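Local coordinates for uncharacterized protein (Legionella pneumophila subsp. pneumophila str. Philadelphia 1, PDB 4EZI), which is an alpha/beta hydrolase of unestablished function that may cleave ester bonds, possibly as a lipase acting on triacylglycerols, at residues A[321-326]-A[340-345]. Sequence-based numbering, arbitrary orientation.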
# COMPACT_ATOMS: atom_id res chain seq x y z
N VAL A 321 3.17 -12.30 5.58
CA VAL A 321 4.37 -11.97 4.82
C VAL A 321 5.60 -12.25 5.68
O VAL A 321 5.58 -12.01 6.89
CB VAL A 321 4.39 -10.51 4.30
CG1 VAL A 321 3.24 -10.27 3.31
CG2 VAL A 321 4.30 -9.59 5.43
N PRO A 322 6.68 -12.77 5.08
CA PRO A 322 7.78 -13.29 5.87
C PRO A 322 8.65 -12.20 6.46
O PRO A 322 9.21 -11.38 5.73
CB PRO A 322 8.57 -14.13 4.87
CG PRO A 322 8.28 -13.51 3.55
CD PRO A 322 6.86 -13.03 3.65
N TYR A 323 8.81 -12.21 7.77
CA TYR A 323 9.70 -11.25 8.42
C TYR A 323 11.13 -11.42 7.92
O TYR A 323 11.88 -10.45 7.85
CB TYR A 323 9.61 -11.34 9.94
CG TYR A 323 10.17 -10.09 10.59
CD1 TYR A 323 9.36 -8.98 10.77
CD2 TYR A 323 11.49 -9.99 10.96
CE1 TYR A 323 9.82 -7.82 11.30
CE2 TYR A 323 11.98 -8.79 11.51
CZ TYR A 323 11.13 -7.71 11.67
OH TYR A 323 11.60 -6.54 12.21
N ALA A 324 11.52 -12.65 7.56
CA ALA A 324 12.84 -12.89 6.97
C ALA A 324 13.06 -12.03 5.73
O ALA A 324 14.19 -11.66 5.42
CB ALA A 324 13.05 -14.37 6.67
N GLY A 325 12.00 -11.74 4.98
CA GLY A 325 12.14 -10.86 3.83
C GLY A 325 12.52 -9.44 4.25
O GLY A 325 13.36 -8.80 3.62
N ALA A 326 11.92 -8.96 5.33
CA ALA A 326 12.26 -7.62 5.84
C ALA A 326 13.72 -7.57 6.28
O ALA A 326 14.43 -6.59 6.02
CB ALA A 326 11.34 -7.23 6.99
N VAL A 340 18.91 3.79 7.76
CA VAL A 340 18.04 2.65 7.48
C VAL A 340 17.93 1.87 8.78
O VAL A 340 18.97 1.54 9.41
CB VAL A 340 18.62 1.72 6.37
CG1 VAL A 340 17.70 0.49 6.15
CG2 VAL A 340 18.83 2.49 5.08
N TRP A 341 16.70 1.59 9.19
CA TRP A 341 16.42 0.86 10.41
C TRP A 341 15.37 -0.21 10.15
O TRP A 341 14.58 -0.10 9.23
CB TRP A 341 15.95 1.82 11.51
CG TRP A 341 16.95 2.90 11.83
CD1 TRP A 341 17.97 2.83 12.74
CD2 TRP A 341 17.06 4.18 11.21
NE1 TRP A 341 18.68 4.00 12.73
CE2 TRP A 341 18.14 4.85 11.81
CE3 TRP A 341 16.33 4.84 10.22
CZ2 TRP A 341 18.53 6.13 11.44
CZ3 TRP A 341 16.72 6.11 9.85
CH2 TRP A 341 17.80 6.76 10.47
N ILE A 342 15.37 -1.20 11.03
CA ILE A 342 14.37 -2.26 11.01
C ILE A 342 13.81 -2.39 12.43
O ILE A 342 14.54 -2.28 13.42
CB ILE A 342 14.96 -3.62 10.50
CG1 ILE A 342 13.84 -4.64 10.35
CG2 ILE A 342 16.12 -4.15 11.39
CD1 ILE A 342 14.30 -5.94 9.67
N LYS A 343 12.49 -2.57 12.52
CA LYS A 343 11.81 -2.67 13.79
C LYS A 343 10.70 -3.71 13.72
O LYS A 343 9.89 -3.69 12.79
CB LYS A 343 11.20 -1.31 14.16
CG LYS A 343 10.26 -1.30 15.33
CD LYS A 343 10.95 -1.52 16.64
CE LYS A 343 9.93 -1.35 17.78
NZ LYS A 343 10.49 -1.72 19.11
N SER A 344 10.67 -4.57 14.73
CA SER A 344 9.57 -5.49 14.98
C SER A 344 8.80 -5.01 16.19
O SER A 344 9.38 -4.74 17.26
CB SER A 344 10.08 -6.91 15.27
OG SER A 344 9.00 -7.74 15.65
N VAL A 345 7.48 -4.93 16.05
CA VAL A 345 6.62 -4.50 17.13
C VAL A 345 6.21 -5.64 18.07
O VAL A 345 5.63 -5.36 19.14
CB VAL A 345 5.33 -3.79 16.61
CG1 VAL A 345 5.70 -2.60 15.79
CG2 VAL A 345 4.43 -4.75 15.82
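Tyr323 reaches across to strand 340-344 and sets its phenol end between Ile342 and Ser344. With CG anti to the backbone N (chi1 -162°), the ring points across to the strand. The apolar contact is made by its far end: CE2 lies 4.1 Å from Ile342 CD1, and CZ lies 3.8 Å from Ser344 CB, both approaching the ring obliquely. Ile342 comes from the opposite direction; its extended chain (chi2 172°) carries CD1 on to Ala326, 4.2 Å from CB and 3.7 Å from the carbonyl O of that residue.

On the polar side, Tyr323 OH rests against the strand backbone, 3.3 Å from Ser344 N, at an angle too poor for a hydrogen bond. Lys343 O sits at the ring edge, near its plane. Ser344 OG is engaged elsewhere, hydrogen-bonded to Lys316 N in the loop that follows strand 310-314.

Just upstream, Val321 N is hydrogen-bonded to Asp318 OD1, the probable acid of a Ser169-His351-Asp318 triad. Together these contacts pack the crossover helix against the edge strand in the beta-alpha-beta unit 310-314, 323-334, 340-344 of an alpha/beta-hydrolase fold.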